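Local structure of glycosyl hydrolase, family 31/fibronectin type III domain protein (4UAP) at residues 13-24 and 33-43; 80-88 and 134-142. The protein binds N-acetylgalactosamine through a calcium-containing beta-sandwich module, a family 32 carbohydrate-binding module that forms part of a larger family 31 glycoside hydrolase. All blocks are in the same frame, centred on the assembly; numbering follows the deposited sequence.

Overall arrangement
Contact 1 (13-24 with 33-43) closes before contact 2 (80-88 with 134-142) opens along the chain, and their centres lie about 13 Å apart, each about 12 Å from the centre of the chain. They meet in one antiparallel sheet, where strand 37-38 of contact 1 borders strand 141-149 of contact 2; M37 N and L39 N probably donate to I142 O and L140 O. Strand 87-96, which starts in contact 2, belongs to the other sheet of the beta-sandwich. Loops from both contacts gather at the sugar: R36, W41 and I42 come from contact 1 and A85 from contact 2, while contact 1 also supplies two calcium ligands, K23 O and S35 O.

Contact 1: 13-24 and 33-43; sequences SQLQSGMGLDKL and DSSRMDLKWIF. With CA (calcium ion), chain D; NGA (2-acetamido-2-deoxy-beta-D-galactopyranose), chain C.
The indole of W41 is sandwiched between sugar and protein: C4 of the N-acetylgalactosamine lies over one face, and CG of Q16 packs on the opposite face in a CH-pi contact, 4.0 Å from the centroid of the five-membered ring. With chi1 at 178°, Q16 CG points away from its backbone N, and a bend at chi2 turns the amide back so that OE1 accepts from W41 N at 2.8 Å; water 1 also donates to OE1 and to W41 O. The Q16 NE2 end meets the edge of the F43 ring. At the indole edge, NE1 donates to the anti lone pair of D38 OD2. R36 grips the same carboxylate side-on, with NE on OD1 and NH2 on OD2, the latter bond 2.7 Å long and nearly straight at 177°. D33 OD1 takes R36 NH1, so two acids hold the guanidinium beside the sugar. M19 SD approaches the indole obliquely, a Met-aromatic contact 3.7 Å from W41 CZ2, and its CE lies against the D38 carboxylate. Backbone bonds join the segments: Q16 N to D38 O, K40 N to Q14 O, and D38 N to M19 O. Away from the sugar, M37 SD packs against L24 CD1 (3.7 Å) and, more loosely, L21 CD2. K23 NZ ties together G18 O, S34 O (3.0 Å) and water 2, while K23 O and S35 O both bind the calcium ion, completed by D26, T28, N143 and E144. I42 N donates almost straight to sugar O6 at 3.0 Å, and R75 binds the sugar from outside these segments. An aromatic platform beneath a galacto-configured sugar, set in loops that also carry a calcium ion, probably structural, is characteristic of the family 32 carbohydrate-binding module.

Contact 2: 80-88 and 134-142; sequences GTINIAAMK and HKDKNTLAI
H134 fits into the curve of segment 80-88, where loops at one end of the family 32 beta-sandwich lead into strands 87-96 and 141-149, which belong to different sheets. Hydrogen bonding centres on A86 O, which accepts both from H134 N, at 2.9 Å and nearly along the carbonyl axis, and from H134 ND1, well above the carbonyl plane at 3.2 Å. This double grip ties the H134 backbone and ring to one carbonyl and limits how the imidazole can turn. A weak, bent bond runs from A141 N to A85 O, and water 3 bridges M87 N and A141 O. CH-pi contacts cover both faces of the ring: K88 CB sits over its centre, 3.8 Å from the centroid, and I82 CG2 lies toward the rim of the opposite face. The first torsion of K88 (chi1 -176°) sets its CG 3.7 Å from H134 NE2, and the extended chain carries on past the ring toward CD2. Apolar packing joins the loop ends and strand starts, with M87 CB beside L140 CD1 (3.9 Å), M87 SD against I142 CD1, and A85 CB touching T139 CG2. A85, backed by T139 CG2, also borders the bound N-acetylgalactosamine. Two Asx turns shape the loops. N83 OD1 accepts from A85 N, while N83 ND2 reaches N77; D136 OD1 takes both N138 N and, from above the carboxylate plane, T139 OG1 at 2.8 Å.

Contact 1: 13-24 and 33-43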
loop_
_atom_site.group_PDB
_atom_site.type_symbol
_atom_site.label_atom_id
_atom_site.label_comp_id
_atom_site.label_asym_id
_atom_site.label_seq_id
_atom_site.Cartn_x
_atom_site.Cartn_y
_atom_site.Cartn_z
ATOM N N SER A 13 10.810 9.460 4.027
ATOM C CA SER A 13 11.528 10.472 3.259
ATOM C C SER A 13 11.219 10.329 1.761
ATOM O O SER A 13 11.586 11.195 0.971
ATOM C CB SER A 13 13.044 10.405 3.513
ATOM O OG SER A 13 13.640 9.300 2.863
ATOM N N GLN A 14 10.529 9.252 1.377
ATOM C CA GLN A 14 10.136 9.032 -0.025
ATOM C C GLN A 14 8.805 9.684 -0.387
ATOM O O GLN A 14 8.415 9.704 -1.554
ATOM C CB GLN A 14 10.019 7.540 -0.334
ATOM C CG GLN A 14 11.245 6.729 -0.025
ATOM C CD GLN A 14 12.432 7.177 -0.823
ATOM O OE1 GLN A 14 12.490 6.982 -2.035
ATOM N NE2 GLN A 14 13.391 7.788 -0.150
ATOM N N LEU A 15 8.110 10.204 0.614
ATOM C CA LEU A 15 6.700 10.519 0.468
ATOM C C LEU A 15 6.441 12.005 0.461
ATOM O O LEU A 15 7.198 12.786 1.040
ATOM C CB LEU A 15 5.892 9.869 1.597
ATOM C CG LEU A 15 6.080 8.360 1.719
ATOM C CD1 LEU A 15 5.220 7.807 2.869
ATOM C CD2 LEU A 15 5.759 7.686 0.395
ATOM N N GLN A 16 5.349 12.385 -0.190
ATOM C CA GLN A 16 4.956 13.781 -0.280
ATOM C C GLN A 16 4.483 14.282 1.075
ATOM O O GLN A 16 3.757 13.584 1.789
ATOM C CB GLN A 16 3.849 13.962 -1.324
ATOM C CG GLN A 16 3.327 15.395 -1.447
ATOM C CD GLN A 16 4.404 16.369 -1.881
ATOM O OE1 GLN A 16 5.366 15.996 -2.564
ATOM N NE2 GLN A 16 4.254 17.626 -1.482
ATOM N N SER A 17 4.887 15.501 1.422
ATOM C CA SER A 17 4.493 16.106 2.692
ATOM C C SER A 17 2.979 16.069 2.893
ATOM O O SER A 17 2.221 16.459 2.011
ATOM C CB SER A 17 4.997 17.554 2.756
ATOM O OG SER A 17 4.618 18.169 3.972
ATOM N N GLY A 18 2.530 15.608 4.055
ATOM C CA GLY A 18 1.103 15.569 4.329
ATOM C C GLY A 18 0.397 14.357 3.745
ATOM O O GLY A 18 -0.799 14.169 3.953
ATOM N N MET A 19 1.150 13.530 3.027
ATOM C CA MET A 19 0.620 12.353 2.345
ATOM C C MET A 19 1.466 11.137 2.716
ATOM O O MET A 19 1.898 10.375 1.851
ATOM C CB MET A 19 0.605 12.576 0.820
ATOM C CG MET A 19 -0.043 13.909 0.399
ATOM S SD MET A 19 -0.222 14.161 -1.399
ATOM C CE MET A 19 -1.578 13.065 -1.741
ATOM N N GLY A 20 1.703 10.964 4.015
ATOM C CA GLY A 20 2.600 9.925 4.493
ATOM C C GLY A 20 1.929 8.595 4.807
ATOM O O GLY A 20 0.782 8.361 4.436
ATOM N N LEU A 21 2.663 7.731 5.502
ATOM C CA LEU A 21 2.228 6.365 5.799
ATOM C C LEU A 21 0.888 6.296 6.523
ATOM O O LEU A 21 0.127 5.357 6.339
ATOM C CB LEU A 21 3.299 5.653 6.641
ATOM C CG LEU A 21 4.642 5.429 5.934
ATOM C CD1 LEU A 21 5.703 4.899 6.906
ATOM C CD2 LEU A 21 4.460 4.486 4.774
ATOM N N ASP A 22 0.618 7.293 7.359
ATOM C CA ASP A 22 -0.610 7.343 8.139
ATOM C C ASP A 22 -1.852 7.345 7.254
ATOM O O ASP A 22 -2.911 6.857 7.660
ATOM C CB ASP A 22 -0.604 8.579 9.045
ATOM C CG ASP A 22 -0.468 9.876 8.258
ATOM O OD1 ASP A 22 0.607 10.106 7.664
ATOM O OD2 ASP A 22 -1.435 10.667 8.229
ATOM N N LYS A 23 -1.715 7.868 6.037
ATOM C CA LYS A 23 -2.848 7.937 5.105
ATOM C C LYS A 23 -3.218 6.562 4.538
ATOM O O LYS A 23 -4.236 6.414 3.863
ATOM C CB LYS A 23 -2.540 8.919 3.966
ATOM C CG LYS A 23 -2.414 10.386 4.421
ATOM C CD LYS A 23 -3.729 10.879 5.031
ATOM C CE LYS A 23 -3.636 12.328 5.529
ATOM N NZ LYS A 23 -3.761 13.320 4.423
ATOM N N LEU A 24 -2.386 5.558 4.795
ATOM C CA LEU A 24 -2.716 4.194 4.381
ATOM C C LEU A 24 -3.739 3.570 5.321
ATOM O O LEU A 24 -4.442 2.633 4.948
ATOM C CB LEU A 24 -1.463 3.304 4.339
ATOM C CG LEU A 24 -0.381 3.636 3.312
ATOM C CD1 LEU A 24 0.886 2.782 3.563
ATOM C CD2 LEU A 24 -0.906 3.443 1.881
ATOM N N ASP A 33 -6.962 13.749 -2.932
ATOM C CA ASP A 33 -5.602 14.030 -2.452
ATOM C C ASP A 33 -5.500 13.872 -0.941
ATOM O O ASP A 33 -4.476 13.420 -0.417
ATOM C CB ASP A 33 -5.152 15.449 -2.822
ATOM C CG ASP A 33 -4.876 15.623 -4.307
ATOM O OD1 ASP A 33 -4.780 14.610 -5.036
ATOM O OD2 ASP A 33 -4.735 16.788 -4.742
ATOM N N SER A 34 -6.565 14.263 -0.240
ATOM C CA SER A 34 -6.555 14.259 1.218
ATOM C C SER A 34 -6.621 12.847 1.830
ATOM O O SER A 34 -6.389 12.679 3.030
ATOM C CB SER A 34 -7.716 15.107 1.740
ATOM O OG SER A 34 -8.953 14.579 1.298
ATOM N N SER A 35 -6.927 11.842 1.011
ATOM C CA SER A 35 -7.013 10.448 1.485
ATOM C C SER A 35 -5.716 9.648 1.332
ATOM O O SER A 35 -5.512 8.645 2.022
ATOM C CB SER A 35 -8.120 9.692 0.735
ATOM O OG SER A 35 -9.385 10.323 0.860
ATOM N N ARG A 36 -4.848 10.079 0.422
ATOM C CA ARG A 36 -3.812 9.198 -0.116
ATOM C C ARG A 36 -2.435 9.300 0.528
ATOM O O ARG A 36 -2.065 10.344 1.068
ATOM C CB ARG A 36 -3.633 9.464 -1.620
ATOM C CG ARG A 36 -4.886 9.332 -2.469
ATOM C CD ARG A 36 -4.503 9.231 -3.943
ATOM N NE ARG A 36 -3.510 10.245 -4.299
ATOM C CZ ARG A 36 -3.796 11.453 -4.780
ATOM N NH1 ARG A 36 -5.061 11.821 -4.997
ATOM N NH2 ARG A 36 -2.809 12.295 -5.052
ATOM N N MET A 37 -1.690 8.197 0.440
ATOM C CA MET A 37 -0.234 8.190 0.549
ATOM C C MET A 37 0.343 8.303 -0.863
ATOM O O MET A 37 0.003 7.498 -1.737
ATOM C CB MET A 37 0.272 6.904 1.225
ATOM C CG MET A 37 1.804 6.844 1.446
ATOM S SD MET A 37 2.552 5.187 1.358
ATOM C CE MET A 37 2.574 5.023 -0.417
ATOM N N ASP A 38 1.202 9.297 -1.082
ATOM C CA ASP A 38 1.834 9.531 -2.377
ATOM C C ASP A 38 3.355 9.597 -2.224
ATOM O O ASP A 38 3.862 10.188 -1.272
ATOM C CB ASP A 38 1.357 10.854 -3.002
ATOM C CG ASP A 38 0.007 10.748 -3.733
ATOM O OD1 ASP A 38 -0.804 9.827 -3.476
ATOM O OD2 ASP A 38 -0.239 11.630 -4.580
ATOM N N LEU A 39 4.077 9.018 -3.175
ATOM C CA LEU A 39 5.493 9.312 -3.341
ATOM C C LEU A 39 5.636 10.814 -3.602
ATOM O O LEU A 39 4.691 11.441 -4.088
ATOM C CB LEU A 39 6.070 8.499 -4.499
ATOM C CG LEU A 39 7.200 7.536 -4.143
ATOM C CD1 LEU A 39 6.745 6.543 -3.085
ATOM C CD2 LEU A 39 7.713 6.826 -5.399
ATOM N N LYS A 40 6.797 11.389 -3.292
ATOM C CA LYS A 40 7.003 12.830 -3.470
ATOM C C LYS A 40 6.548 13.334 -4.840
ATOM O O LYS A 40 6.918 12.774 -5.879
ATOM C CB LYS A 40 8.479 13.199 -3.276
ATOM C CG LYS A 40 8.955 13.229 -1.833
ATOM C CD LYS A 40 10.407 13.708 -1.763
ATOM C CE LYS A 40 10.938 13.653 -0.335
ATOM N NZ LYS A 40 9.969 14.204 0.651
ATOM N N TRP A 41 5.743 14.390 -4.841
ATOM C CA TRP A 41 5.321 14.999 -6.103
ATOM C C TRP A 41 6.490 15.671 -6.811
ATOM O O TRP A 41 7.407 16.182 -6.167
ATOM C CB TRP A 41 4.208 16.022 -5.874
ATOM C CG TRP A 41 2.903 15.424 -5.451
ATOM C CD1 TRP A 41 2.679 14.140 -5.018
ATOM C CD2 TRP A 41 1.640 16.091 -5.406
ATOM N NE1 TRP A 41 1.349 13.974 -4.718
ATOM C CE2 TRP A 41 0.689 15.154 -4.947
ATOM C CE3 TRP A 41 1.216 17.389 -5.733
ATOM C CZ2 TRP A 41 -0.664 15.477 -4.794
ATOM C CZ3 TRP A 41 -0.129 17.708 -5.578
ATOM C CH2 TRP A 41 -1.053 16.754 -5.113
ATOM N N ILE A 42 6.456 15.645 -8.137
ATOM C CA ILE A 42 7.450 16.317 -8.952
ATOM C C ILE A 42 6.959 17.709 -9.334
ATOM O O ILE A 42 5.966 17.833 -10.044
ATOM C CB ILE A 42 7.752 15.533 -10.240
ATOM C CG1 ILE A 42 8.076 14.072 -9.924
ATOM C CG2 ILE A 42 8.887 16.201 -11.007
ATOM C CD1 ILE A 42 9.160 13.911 -8.934
ATOM N N PHE A 43 7.660 18.743 -8.874
ATOM C CA PHE A 43 7.221 20.127 -9.061
ATOM C C PHE A 43 8.006 20.876 -10.128
ATOM O O PHE A 43 7.515 21.855 -10.683
ATOM C CB PHE A 43 7.333 20.902 -7.747
ATOM C CG PHE A 43 6.351 20.464 -6.695
ATOM C CD1 PHE A 43 5.063 20.955 -6.691
ATOM C CD2 PHE A 43 6.729 19.569 -5.701
ATOM C CE1 PHE A 43 4.158 20.564 -5.723
ATOM C CE2 PHE A 43 5.832 19.176 -4.735
ATOM C CZ PHE A 43 4.546 19.670 -4.740
HETATM CA CA CA D . -6.398 6.813 3.269
HETATM C C1 NGA C . 0.508 15.138 -10.560
HETATM C C2 NGA C . -0.818 14.707 -9.941
HETATM C C3 NGA C . -0.648 14.529 -8.447
HETATM C C4 NGA C . 0.530 13.598 -8.195
HETATM C C5 NGA C . 1.792 14.245 -8.767
HETATM C C6 NGA C . 3.081 13.445 -8.628
HETATM C C7 NGA C . -3.035 15.360 -10.804
HETATM C C8 NGA C . -4.012 16.486 -10.975
HETATM N N2 NGA C . -1.876 15.681 -10.214
HETATM O O1 NGA C . 0.430 14.912 -11.947
HETATM O O3 NGA C . -1.861 14.028 -7.938
HETATM O O4 NGA C . 0.278 12.368 -8.842
HETATM O O5 NGA C . 1.633 14.401 -10.146
HETATM O O6 NGA C . 4.135 14.112 -9.315
HETATM O O7 NGA C . -3.323 14.220 -11.198
HETATM O O HOH W 1 7.845 16.709 -3.500
HETATM O O HOH W 2 -3.126 12.751 1.748
#

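Contact 2: 80-88 and 134-142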
loop_
_atom_site.group_PDB
_atom_site.type_symbol
_atom_site.label_atom_id
_atom_site.label_comp_id
_atom_site.label_asym_id
_atom_site.label_seq_id
_atom_site.Cartn_x
_atom_site.Cartn_y
_atom_site.Cartn_z
ATOM N N GLY A 80 -13.899 5.874 -13.214
ATOM C CA GLY A 80 -13.678 4.474 -12.906
ATOM C C GLY A 80 -12.438 3.838 -13.512
ATOM O O GLY A 80 -12.144 2.672 -13.236
ATOM N N THR A 81 -11.707 4.580 -14.340
ATOM C CA THR A 81 -10.434 4.082 -14.852
ATOM C C THR A 81 -9.334 4.333 -13.812
ATOM O O THR A 81 -9.441 5.253 -13.003
ATOM C CB THR A 81 -10.041 4.750 -16.178
ATOM O OG1 THR A 81 -9.936 6.165 -15.973
ATOM C CG2 THR A 81 -11.091 4.462 -17.270
ATOM N N ILE A 82 -8.282 3.520 -13.834
ATOM C CA ILE A 82 -7.203 3.666 -12.858
ATOM C C ILE A 82 -6.301 4.857 -13.234
ATOM O O ILE A 82 -5.941 5.041 -14.405
ATOM C CB ILE A 82 -6.374 2.378 -12.750
ATOM C CG1 ILE A 82 -5.479 2.412 -11.508
ATOM C CG2 ILE A 82 -5.563 2.138 -14.034
ATOM C CD1 ILE A 82 -5.044 1.021 -11.046
ATOM N N ASN A 83 -5.960 5.680 -12.246
ATOM C CA ASN A 83 -5.164 6.874 -12.514
ATOM C C ASN A 83 -3.728 6.521 -12.867
ATOM O O ASN A 83 -3.204 5.491 -12.447
ATOM C CB ASN A 83 -5.197 7.829 -11.311
ATOM C CG ASN A 83 -4.426 9.117 -11.564
ATOM O OD1 ASN A 83 -3.314 9.295 -11.064
ATOM N ND2 ASN A 83 -5.013 10.018 -12.358
ATOM N N ILE A 84 -3.091 7.380 -13.651
ATOM C CA ILE A 84 -1.722 7.149 -14.091
ATOM C C ILE A 84 -0.708 7.046 -12.921
ATOM O O ILE A 84 0.339 6.401 -13.044
ATOM C CB ILE A 84 -1.301 8.270 -15.071
ATOM C CG1 ILE A 84 -0.037 7.889 -15.843
ATOM C CG2 ILE A 84 -1.157 9.594 -14.346
ATOM C CD1 ILE A 84 0.374 8.936 -16.884
ATOM N N ALA A 85 -1.021 7.655 -11.777
ATOM C CA ALA A 85 -0.106 7.606 -10.632
ATOM C C ALA A 85 -0.326 6.367 -9.755
ATOM O O ALA A 85 0.447 6.114 -8.834
ATOM C CB ALA A 85 -0.245 8.880 -9.792
ATOM N N ALA A 86 -1.374 5.597 -10.040
ATOM C CA ALA A 86 -1.693 4.417 -9.237
ATOM C C ALA A 86 -0.678 3.273 -9.378
ATOM O O ALA A 86 0.090 3.191 -10.344
ATOM C CB ALA A 86 -3.092 3.909 -9.591
ATOM N N MET A 87 -0.694 2.390 -8.387
ATOM C CA MET A 87 0.108 1.172 -8.391
ATOM C C MET A 87 -0.252 0.280 -9.594
ATOM O O MET A 87 -1.423 0.169 -9.975
ATOM C CB MET A 87 -0.102 0.415 -7.070
ATOM C CG MET A 87 1.035 -0.548 -6.674
ATOM S SD MET A 87 0.817 -1.143 -4.968
ATOM C CE MET A 87 -0.798 -1.893 -5.077
ATOM N N LYS A 88 0.761 -0.340 -10.192
ATOM C CA LYS A 88 0.570 -1.247 -11.320
ATOM C C LYS A 88 0.997 -2.666 -10.960
ATOM O O LYS A 88 0.470 -3.636 -11.499
ATOM C CB LYS A 88 1.366 -0.773 -12.536
ATOM C CG LYS A 88 1.124 -1.620 -13.788
ATOM C CD LYS A 88 1.950 -1.138 -14.982
ATOM C CE LYS A 88 1.530 -1.864 -16.256
ATOM N NZ LYS A 88 2.384 -1.500 -17.427
ATOM N N HIS A 134 1.675 3.216 -12.821
ATOM C CA HIS A 134 1.287 3.406 -14.215
ATOM C C HIS A 134 1.986 4.574 -14.886
ATOM O O HIS A 134 1.677 4.903 -16.028
ATOM C CB HIS A 134 -0.226 3.590 -14.322
ATOM C CG HIS A 134 -0.984 2.319 -14.121
ATOM N ND1 HIS A 134 -1.425 1.906 -12.883
ATOM C CD2 HIS A 134 -1.331 1.341 -14.992
ATOM C CE1 HIS A 134 -2.032 0.737 -13.002
ATOM N NE2 HIS A 134 -1.989 0.375 -14.271
ATOM N N LYS A 135 2.927 5.203 -14.189
ATOM C CA LYS A 135 3.576 6.394 -14.742
ATOM C C LYS A 135 5.069 6.183 -14.857
ATOM O O LYS A 135 5.597 6.075 -15.958
ATOM C CB LYS A 135 3.276 7.628 -13.883
ATOM C CG LYS A 135 3.687 8.949 -14.524
ATOM C CD LYS A 135 3.374 10.098 -13.591
ATOM C CE LYS A 135 3.842 11.432 -14.169
ATOM N NZ LYS A 135 3.475 12.557 -13.250
ATOM N N ASP A 136 5.745 6.116 -13.714
ATOM C CA ASP A 136 7.192 5.927 -13.688
ATOM C C ASP A 136 7.636 5.558 -12.280
ATOM O O ASP A 136 6.830 5.567 -11.350
ATOM C CB ASP A 136 7.935 7.183 -14.163
ATOM C CG ASP A 136 7.585 8.433 -13.345
ATOM O OD1 ASP A 136 7.654 8.402 -12.092
ATOM O OD2 ASP A 136 7.242 9.467 -13.965
ATOM N N LYS A 137 8.922 5.263 -12.123
ATOM C CA LYS A 137 9.425 4.750 -10.854
ATOM C C LYS A 137 9.515 5.826 -9.770
ATOM O O LYS A 137 9.880 5.528 -8.636
ATOM C CB LYS A 137 10.796 4.095 -11.054
ATOM C CG LYS A 137 11.930 5.100 -11.272
ATOM C CD LYS A 137 13.304 4.420 -11.150
ATOM C CE LYS A 137 14.435 5.441 -11.069
ATOM N NZ LYS A 137 14.507 6.316 -12.279
ATOM N N ASN A 138 9.195 7.073 -10.105
ATOM C CA ASN A 138 9.191 8.127 -9.088
ATOM C C ASN A 138 7.781 8.549 -8.692
ATOM O O ASN A 138 7.597 9.596 -8.068
ATOM C CB ASN A 138 9.967 9.359 -9.567
ATOM C CG ASN A 138 11.414 9.050 -9.898
ATOM O OD1 ASN A 138 11.860 9.299 -11.007
ATOM N ND2 ASN A 138 12.154 8.506 -8.930
ATOM N N THR A 139 6.791 7.728 -9.030
ATOM C CA THR A 139 5.400 8.093 -8.807
ATOM C C THR A 139 4.604 6.923 -8.225
ATOM O O THR A 139 4.749 5.782 -8.662
ATOM C CB THR A 139 4.740 8.571 -10.133
ATOM O OG1 THR A 139 5.540 9.611 -10.719
ATOM C CG2 THR A 139 3.330 9.093 -9.894
ATOM N N LEU A 140 3.757 7.213 -7.243
ATOM C CA LEU A 140 2.921 6.192 -6.616
ATOM C C LEU A 140 1.843 6.852 -5.780
ATOM O O LEU A 140 2.137 7.764 -5.005
ATOM C CB LEU A 140 3.762 5.265 -5.721
ATOM C CG LEU A 140 2.958 4.177 -5.000
ATOM C CD1 LEU A 140 2.451 3.136 -6.004
ATOM C CD2 LEU A 140 3.776 3.533 -3.900
ATOM N N ALA A 141 0.607 6.384 -5.923
ATOM C CA ALA A 141 -0.493 6.859 -5.096
ATOM C C ALA A 141 -1.310 5.675 -4.611
ATOM O O ALA A 141 -1.753 4.849 -5.407
ATOM C CB ALA A 141 -1.379 7.840 -5.870
ATOM N N ILE A 142 -1.508 5.594 -3.301
ATOM C CA ILE A 142 -2.351 4.566 -2.704
ATOM C C ILE A 142 -3.347 5.228 -1.755
ATOM O O ILE A 142 -2.953 6.038 -0.919
ATOM C CB ILE A 142 -1.501 3.519 -1.948
ATOM C CG1 ILE A 142 -0.533 2.825 -2.918
ATOM C CG2 ILE A 142 -2.402 2.510 -1.233
ATOM C CD1 ILE A 142 0.494 1.890 -2.212
HETATM O O HOH W 3 -2.847 2.700 -6.428
#